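Local coordinates for pectate lyase (PDB 5GT5), which catalyses the eliminative cleavage of polygalacturonate and probably also of partly methyl-esterified pectins, cutting within the chain, most likely with calcium as cofactor, at residues A[251-256]-A[358-363]; A[40-45]-A[50-55]; A[229-234]-A[302-307]. The protein carries 1 engineered substitution. One frame throughout, in Å; residues are numbered along the deposited sequence.

The three contacts lie in separate parts of a protein built on a right-handed parallel beta-helix, the fold of polysaccharide lyase family 1, and none touches another. Contact 1 joins two surface loops, and the side chain of S253 is about 12 Å from that of R276, a probable active-site residue. Contact 2, between helix 36-43 and strand 51-54, and contact 3, among helices, lie away from the probable active site and calcium site, on opposite sides of the chain's centre. Between centres, contacts 2 and 3 are about 46 Å apart, and contact 1 is about 37 Å from contact 2 and about 36 Å from contact 3. Along the sequence the segments of contacts 1 and 3 alternate.

Contact 1 (A[251-256]-A[358-363]); sequences ATSDES and ATYTGK
D254, at the third position of a type II beta turn running from T252 to E255, comes opposite Y360 at the end of the 3-10 segment 358-360, their CA atoms 8.4 Å apart. The backbone of D254 has a positive phi of 61°, which this turn position requires and which aspartate tolerates better than a beta-branched residue would. The phenol ring of Y360 bridges the gap between the loops. S253 OG comes at the ring edge, in its plane, 3.3 Å from Y360 CE1. That hydroxyl stands anti to its own backbone nitrogen, chi1 -170°, and so reaches out of the turn; its hydrogen bond goes to E330 OE2, while E330 OE1 receives the backbone N-H of D254. One carboxylate thus grips the turn at two points, and a backbone bond between E330 and Y360 ties the ring's own residue to the same place. The D254 side chain crosses that of Y360 at about a right angle, its carboxylate plane turned 35° from the ring. D254 OD2 lies 3.7 Å from Y360 OH, near but not bonded, and D254 OD1 meets the methyl T359 CG2 at 4.1 Å. With Y360 replaced, an alanine here would probably open a gap between the two loops, removing the ring edge that S253 OG meets and the neighbour of D254 OD2, though S253 could keep its bond to E330. The 3-10 turn that presents T359 and Y360 is closed by T361 N to A358 O, 2.9 Å. Polar side chains suit this solvent-facing junction, where loops following strands 248-249 and 346-349 meet on the outside of the stack of coils, as loops between strands do in the parallel beta-helix of pectate lyases.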
loop_
_atom_site.group_PDB
_atom_site.type_symbol
_atom_site.label_atom_id
_atom_site.label_comp_id
_atom_site.label_asym_id
_atom_site.label_seq_id
_atom_site.Cartn_x
_atom_site.Cartn_y
_atom_site.Cartn_z
ATOM N N ALA A 251 15.171 8.591 -8.005
ATOM C CA ALA A 251 16.403 9.382 -7.928
ATOM C C ALA A 251 17.661 8.702 -8.423
ATOM O O ALA A 251 18.665 9.359 -8.618
ATOM C CB ALA A 251 16.619 9.877 -6.516
ATOM N N THR A 252 17.623 7.384 -8.592
ATOM C CA THR A 252 18.823 6.643 -8.979
ATOM C C THR A 252 18.598 5.920 -10.298
ATOM O O THR A 252 17.608 5.217 -10.463
ATOM C CB THR A 252 19.181 5.621 -7.911
ATOM O OG1 THR A 252 19.274 6.278 -6.632
ATOM C CG2 THR A 252 20.530 4.927 -8.237
ATOM N N SER A 253 19.537 6.055 -11.236
ATOM C CA SER A 253 19.358 5.473 -12.549
ATOM C C SER A 253 19.255 3.933 -12.488
ATOM O O SER A 253 20.059 3.246 -11.814
ATOM C CB SER A 253 20.518 5.909 -13.439
ATOM O OG SER A 253 20.276 5.551 -14.769
ATOM N N ASP A 254 18.240 3.414 -13.184
ATOM C CA ASP A 254 18.033 1.980 -13.449
ATOM C C ASP A 254 17.859 1.122 -12.194
ATOM O O ASP A 254 18.084 -0.089 -12.213
ATOM C CB ASP A 254 19.191 1.409 -14.298
ATOM C CG ASP A 254 19.225 1.932 -15.737
ATOM O OD1 ASP A 254 18.163 2.218 -16.357
ATOM O OD2 ASP A 254 20.359 2.001 -16.286
ATOM N N GLU A 255 17.334 1.701 -11.132
ATOM C CA GLU A 255 17.002 0.902 -9.964
ATOM C C GLU A 255 15.688 0.209 -10.169
ATOM O O GLU A 255 14.717 0.829 -10.592
ATOM C CB GLU A 255 16.844 1.827 -8.770
ATOM C CG GLU A 255 18.124 2.217 -8.094
ATOM C CD GLU A 255 18.814 1.017 -7.454
ATOM O OE1 GLU A 255 18.114 0.130 -6.894
ATOM O OE2 GLU A 255 20.063 0.973 -7.508
ATOM N N SER A 256 15.628 -1.074 -9.845
ATOM C CA SER A 256 14.402 -1.825 -10.083
ATOM C C SER A 256 13.197 -1.303 -9.302
ATOM O O SER A 256 12.044 -1.412 -9.772
ATOM C CB SER A 256 14.651 -3.330 -9.825
ATOM O OG SER A 256 14.865 -3.576 -8.440
ATOM N N ALA A 358 18.417 3.502 -25.974
ATOM C CA ALA A 358 16.983 3.377 -25.691
ATOM C C ALA A 358 16.662 3.015 -24.249
ATOM O O ALA A 358 15.564 3.294 -23.760
ATOM C CB ALA A 358 16.322 2.390 -26.659
ATOM N N THR A 359 17.607 2.368 -23.575
ATOM C CA THR A 359 17.406 2.001 -22.174
ATOM C C THR A 359 17.103 3.233 -21.338
ATOM O O THR A 359 16.384 3.146 -20.325
ATOM C CB THR A 359 18.649 1.287 -21.610
ATOM O OG1 THR A 359 18.958 0.166 -22.460
ATOM C CG2 THR A 359 18.426 0.775 -20.207
ATOM N N TYR A 360 17.619 4.379 -21.762
ATOM C CA TYR A 360 17.416 5.637 -21.034
ATOM C C TYR A 360 16.160 6.411 -21.472
ATOM O O TYR A 360 15.795 7.415 -20.864
ATOM C CB TYR A 360 18.675 6.502 -21.089
ATOM C CG TYR A 360 19.793 5.951 -20.228
ATOM C CD1 TYR A 360 19.754 6.065 -18.841
ATOM C CD2 TYR A 360 20.849 5.241 -20.801
ATOM C CE1 TYR A 360 20.764 5.529 -18.060
ATOM C CE2 TYR A 360 21.855 4.704 -20.027
ATOM C CZ TYR A 360 21.808 4.856 -18.656
ATOM O OH TYR A 360 22.806 4.327 -17.856
ATOM N N THR A 361 15.488 5.940 -22.516
ATOM C CA THR A 361 14.284 6.603 -23.011
ATOM C C THR A 361 13.043 6.179 -22.241
ATOM O O THR A 361 12.846 5.010 -21.932
ATOM C CB THR A 361 14.075 6.262 -24.495
ATOM O OG1 THR A 361 15.229 6.695 -25.214
ATOM C CG2 THR A 361 12.820 6.969 -25.067
ATOM N N GLY A 362 12.210 7.155 -21.879
ATOM C CA GLY A 362 10.925 6.855 -21.300
ATOM C C GLY A 362 9.798 7.054 -22.301
ATOM O O GLY A 362 10.007 7.631 -23.399
ATOM N N LYS A 363 8.617 6.555 -21.940
ATOM C CA LYS A 363 7.395 6.734 -22.728
ATOM C C LYS A 363 6.650 7.940 -22.214
ATOM O O LYS A 363 6.491 8.118 -21.011
ATOM C CB LYS A 363 6.496 5.511 -22.616
ATOM C CG LYS A 363 7.142 4.203 -23.108
ATOM C CD LYS A 363 6.344 2.953 -22.780
ATOM C CE LYS A 363 6.438 2.587 -21.299
ATOM N NZ LYS A 363 5.685 1.339 -21.033
#

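Contact 2 (A[40-45]-A[50-55]); sequences ALALKK and KVVEIM
V52 packs against A42 and L43 in a beta-alpha-beta unit in which helix 36-43 connects the parallel strands 30-33 and 51-54 at the N-terminal end of the beta-helix. Along the strand, K50 comes first, its NZ bonded to the carbonyl oxygens of N100 and G101. V51, on the other side of the strand from the helix, touches Y30 and F105. V52 then points at the helix, and its CA is 7.0 Å from that of A42. The small side chain of alanine suits this spot, because it lets the helix approach the strand closely, while beta-branched valine fits both the extended backbone and the apolar surroundings. E53 lies on the far side again, and its buried carboxylate is satisfied by a salt bridge to K438 and a hydrogen bond to Y30 OH. I54 rests on V33, which V52 also touches. L43 extends the apolar layer to L102, I104 and V96. The meeting itself depends on a single methyl: chi1 of 174° sets V52 CG1 anti to the backbone N and leaves CG2 facing the helix, where V52 CG2 lies 4.0 Å from A42 CB and 4.0 Å from L43 CD2.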
loop_
_atom_site.group_PDB
_atom_site.type_symbol
_atom_site.label_atom_id
_atom_site.label_comp_id
_atom_site.label_asym_id
_atom_site.label_seq_id
_atom_site.Cartn_x
_atom_site.Cartn_y
_atom_site.Cartn_z
ATOM N N ALA A 40 7.933 18.168 17.429
ATOM C CA ALA A 40 8.844 17.084 17.711
ATOM C C ALA A 40 8.180 15.982 18.525
ATOM O O ALA A 40 8.379 14.785 18.265
ATOM C CB ALA A 40 10.060 17.584 18.407
ATOM N N LEU A 41 7.375 16.376 19.504
ATOM C CA LEU A 41 6.676 15.377 20.297
ATOM C C LEU A 41 5.618 14.646 19.488
ATOM O O LEU A 41 5.494 13.422 19.607
ATOM C CB LEU A 41 6.040 16.026 21.519
ATOM C CG LEU A 41 7.038 16.509 22.573
ATOM C CD1 LEU A 41 6.309 17.297 23.687
ATOM C CD2 LEU A 41 7.812 15.339 23.159
ATOM N N ALA A 42 4.883 15.368 18.640
ATOM C CA ALA A 42 3.807 14.786 17.848
ATOM C C ALA A 42 4.313 13.811 16.785
ATOM O O ALA A 42 3.674 12.779 16.548
ATOM C CB ALA A 42 3.016 15.881 17.189
ATOM N N LEU A 43 5.445 14.146 16.149
ATOM C CA LEU A 43 5.948 13.378 15.006
ATOM C C LEU A 43 7.051 12.387 15.364
ATOM O O LEU A 43 7.646 11.772 14.482
ATOM C CB LEU A 43 6.386 14.309 13.869
ATOM C CG LEU A 43 5.234 15.051 13.213
ATOM C CD1 LEU A 43 5.849 15.940 12.116
ATOM C CD2 LEU A 43 4.153 14.107 12.631
ATOM N N LYS A 44 7.317 12.215 16.655
ATOM C CA LYS A 44 8.285 11.204 17.130
ATOM C C LYS A 44 7.825 9.826 16.684
ATOM O O LYS A 44 6.627 9.529 16.758
ATOM C CB LYS A 44 8.401 11.240 18.664
ATOM C CG LYS A 44 9.546 10.384 19.207
ATOM C CD LYS A 44 9.672 10.566 20.724
ATOM C CE LYS A 44 10.796 9.707 21.292
ATOM N NZ LYS A 44 12.109 10.131 20.792
ATOM N N LYS A 45 8.753 9.014 16.191
ATOM C CA LYS A 45 8.401 7.657 15.751
ATOM C C LYS A 45 7.618 6.928 16.843
ATOM O O LYS A 45 7.958 6.985 18.032
ATOM C CB LYS A 45 9.678 6.884 15.378
ATOM C CG LYS A 45 9.438 5.484 14.853
ATOM C CD LYS A 45 10.790 4.839 14.510
ATOM C CE LYS A 45 10.622 3.356 14.172
ATOM N NZ LYS A 45 11.945 2.664 14.044
ATOM N N LYS A 50 -2.482 10.709 15.235
ATOM C CA LYS A 50 -3.239 10.582 13.996
ATOM C C LYS A 50 -3.416 11.891 13.253
ATOM O O LYS A 50 -3.370 11.879 12.015
ATOM C CB LYS A 50 -4.619 9.989 14.311
ATOM C CG LYS A 50 -4.569 8.571 14.871
ATOM C CD LYS A 50 -4.302 7.644 13.675
ATOM C CE LYS A 50 -3.579 6.382 13.999
ATOM N NZ LYS A 50 -3.372 5.654 12.685
ATOM N N VAL A 51 -3.635 12.996 13.967
ATOM C CA VAL A 51 -3.809 14.304 13.340
ATOM C C VAL A 51 -2.896 15.281 14.023
ATOM O O VAL A 51 -2.881 15.369 15.265
ATOM C CB VAL A 51 -5.264 14.793 13.420
ATOM C CG1 VAL A 51 -5.384 16.216 12.894
ATOM C CG2 VAL A 51 -6.206 13.837 12.679
ATOM N N VAL A 52 -2.134 16.014 13.214
ATOM C CA VAL A 52 -1.329 17.138 13.666
ATOM C C VAL A 52 -1.914 18.423 13.058
ATOM O O VAL A 52 -1.919 18.576 11.815
ATOM C CB VAL A 52 0.162 16.967 13.257
ATOM C CG1 VAL A 52 0.942 18.240 13.632
ATOM C CG2 VAL A 52 0.772 15.718 13.926
ATOM N N GLU A 53 -2.447 19.327 13.903
ATOM C CA GLU A 53 -2.907 20.630 13.455
ATOM C C GLU A 53 -1.841 21.663 13.774
ATOM O O GLU A 53 -1.579 21.968 14.940
ATOM C CB GLU A 53 -4.233 21.044 14.094
ATOM C CG GLU A 53 -4.758 22.348 13.428
ATOM C CD GLU A 53 -6.027 22.887 14.027
ATOM O OE1 GLU A 53 -6.687 22.189 14.816
ATOM O OE2 GLU A 53 -6.370 24.036 13.680
ATOM N N ILE A 54 -1.209 22.188 12.729
ATOM C CA ILE A 54 -0.256 23.285 12.856
ATOM C C ILE A 54 -1.075 24.559 13.082
ATOM O O ILE A 54 -1.961 24.870 12.297
ATOM C CB ILE A 54 0.554 23.426 11.554
ATOM C CG1 ILE A 54 1.198 22.081 11.194
ATOM C CG2 ILE A 54 1.579 24.571 11.634
ATOM C CD1 ILE A 54 2.170 21.620 12.218
ATOM N N MET A 55 -0.810 25.277 14.167
ATOM C CA MET A 55 -1.692 26.361 14.595
ATOM C C MET A 55 -1.243 27.734 14.105
ATOM O O MET A 55 -2.040 28.684 14.094
ATOM C CB MET A 55 -1.770 26.382 16.139
ATOM C CG MET A 55 -2.241 25.050 16.766
ATOM S SD MET A 55 -3.822 24.522 16.137
ATOM C CE MET A 55 -4.887 25.778 16.893
#

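Contact 3 (A[229-234]-A[302-307]); sequences VGLSKE and TRITSG
The guanidinium group of R303 meets the backbone carbonyl of E234 obliquely, with neither a face nor an edge squarely presented, and R303 NH1 stays 3.9 Å from E234 O. The partner that holds this charge is the next residue, D235, whose OD1 forms a salt bridge with R303 NH1. The other flat group, the E234 carboxylate, leads away from R303: E234 OE1 is 6.9 Å from R303 NH1, so any attraction between the two charges is probably modest. Arginine suits the position because its chain, extended from CG to NE, spans the distance from its loop to the first turn of helix 233-241. D235 is in turn steadied from the backbone side, since its N-H is capped by S232 OG, the N-cap of that helix; chi1 of 70° swings the hydroxyl to where it can do so. T305 holds the matching N-cap position before helix 306-314, its OG1 weakly accepting the N-H of M308.

Next to these polar groups the contact is apolar. L231 and I304 have the closest CA atoms of the two segments, 7.9 Å apart. The branch L231 CD2 does the touching, lying 4.0 Å from R303 O and a looser 4.5 Å from I304 CG1. Bulky aliphatic side chains suit this position because they reach several helices at once: I304 also rests on I239 of helix 233-241 and A309 of helix 306-314, while L231 touches I236 and I239 of the former, M308 of the latter, and L224 of helix 219-225. Leucine and isoleucine thus join three helices, and R303 also touches A238 of helix 233-241.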
loop_
_atom_site.group_PDB
_atom_site.type_symbol
_atom_site.label_atom_id
_atom_site.label_comp_id
_atom_site.label_asym_id
_atom_site.label_seq_id
_atom_site.Cartn_x
_atom_site.Cartn_y
_atom_site.Cartn_z
ATOM N N VAL A 229 31.258 39.097 -17.663
ATOM C CA VAL A 229 29.896 38.703 -17.960
ATOM C C VAL A 229 28.952 39.894 -18.064
ATOM O O VAL A 229 28.200 39.987 -19.028
ATOM C CB VAL A 229 29.363 37.685 -16.913
ATOM C CG1 VAL A 229 27.931 37.255 -17.222
ATOM C CG2 VAL A 229 30.268 36.475 -16.863
ATOM N N GLY A 230 28.957 40.782 -17.077
ATOM C CA GLY A 230 28.182 42.017 -17.189
ATOM C C GLY A 230 26.743 41.945 -16.721
ATOM O O GLY A 230 25.923 42.784 -17.106
ATOM N N LEU A 231 26.416 40.944 -15.905
ATOM C CA LEU A 231 25.068 40.908 -15.328
ATOM C C LEU A 231 24.930 41.927 -14.226
ATOM O O LEU A 231 25.822 42.091 -13.396
ATOM C CB LEU A 231 24.792 39.527 -14.740
ATOM C CG LEU A 231 24.523 38.470 -15.815
ATOM C CD1 LEU A 231 24.766 37.048 -15.232
ATOM C CD2 LEU A 231 23.106 38.562 -16.397
ATOM N N SER A 232 23.783 42.590 -14.191
ATOM C CA SER A 232 23.493 43.490 -13.079
ATOM C C SER A 232 22.962 42.710 -11.864
ATOM O O SER A 232 22.558 41.551 -11.955
ATOM C CB SER A 232 22.462 44.532 -13.517
ATOM O OG SER A 232 21.197 43.918 -13.710
ATOM N N LYS A 233 22.963 43.335 -10.693
ATOM C CA LYS A 233 22.328 42.725 -9.527
ATOM C C LYS A 233 20.869 42.397 -9.806
ATOM O O LYS A 233 20.403 41.308 -9.476
ATOM C CB LYS A 233 22.465 43.679 -8.333
ATOM C CG LYS A 233 21.688 43.345 -7.097
ATOM C CD LYS A 233 21.872 44.453 -6.042
ATOM C CE LYS A 233 21.399 45.807 -6.580
ATOM N NZ LYS A 233 22.079 46.978 -5.930
ATOM N N GLU A 234 20.165 43.311 -10.454
ATOM C CA GLU A 234 18.787 43.105 -10.830
ATOM C C GLU A 234 18.645 41.915 -11.778
ATOM O O GLU A 234 17.729 41.117 -11.608
ATOM C CB GLU A 234 18.212 44.383 -11.447
ATOM C CG GLU A 234 18.143 45.553 -10.442
ATOM C CD GLU A 234 19.477 46.376 -10.251
ATOM O OE1 GLU A 234 20.516 46.161 -10.958
ATOM O OE2 GLU A 234 19.455 47.286 -9.373
ATOM N N THR A 302 15.967 36.526 -21.447
ATOM C CA THR A 302 16.338 37.589 -22.408
ATOM C C THR A 302 17.491 38.446 -21.888
ATOM O O THR A 302 18.141 39.153 -22.674
ATOM C CB THR A 302 15.159 38.515 -22.770
ATOM O OG1 THR A 302 14.805 39.339 -21.642
ATOM C CG2 THR A 302 13.955 37.703 -23.299
ATOM N N ARG A 303 17.747 38.396 -20.576
ATOM C CA ARG A 303 18.846 39.151 -19.970
ATOM C C ARG A 303 20.191 38.499 -20.195
ATOM O O ARG A 303 21.227 39.129 -19.931
ATOM C CB ARG A 303 18.595 39.345 -18.451
ATOM C CG ARG A 303 17.273 40.028 -18.099
ATOM C CD ARG A 303 17.018 39.883 -16.604
ATOM N NE ARG A 303 15.750 40.481 -16.188
ATOM C CZ ARG A 303 15.648 41.645 -15.536
ATOM N NH1 ARG A 303 16.729 42.344 -15.221
ATOM N NH2 ARG A 303 14.453 42.079 -15.177
ATOM N N ILE A 304 20.215 37.255 -20.687
ATOM C CA ILE A 304 21.491 36.599 -20.946
ATOM C C ILE A 304 21.674 36.439 -22.448
ATOM O O ILE A 304 21.023 35.616 -23.061
ATOM C CB ILE A 304 21.625 35.207 -20.273
ATOM C CG1 ILE A 304 21.291 35.274 -18.784
ATOM C CG2 ILE A 304 23.048 34.666 -20.458
ATOM C CD1 ILE A 304 21.241 33.871 -18.084
ATOM N N THR A 305 22.551 37.241 -23.042
ATOM C CA THR A 305 22.799 37.099 -24.460
ATOM C C THR A 305 23.725 35.921 -24.715
ATOM O O THR A 305 24.323 35.372 -23.786
ATOM C CB THR A 305 23.448 38.353 -25.050
ATOM O OG1 THR A 305 24.780 38.484 -24.521
ATOM C CG2 THR A 305 22.620 39.601 -24.747
ATOM N N SER A 306 23.864 35.537 -25.981
ATOM C CA SER A 306 24.716 34.417 -26.337
ATOM C C SER A 306 26.139 34.587 -25.832
ATOM O O SER A 306 26.726 33.648 -25.305
ATOM C CB SER A 306 24.726 34.184 -27.855
ATOM O OG SER A 306 23.409 33.990 -28.327
ATOM N N GLY A 307 26.702 35.782 -25.994
ATOM C CA GLY A 307 28.062 36.013 -25.540
ATOM C C GLY A 307 28.193 35.975 -24.028
ATOM O O GLY A 307 29.207 35.521 -23.492
#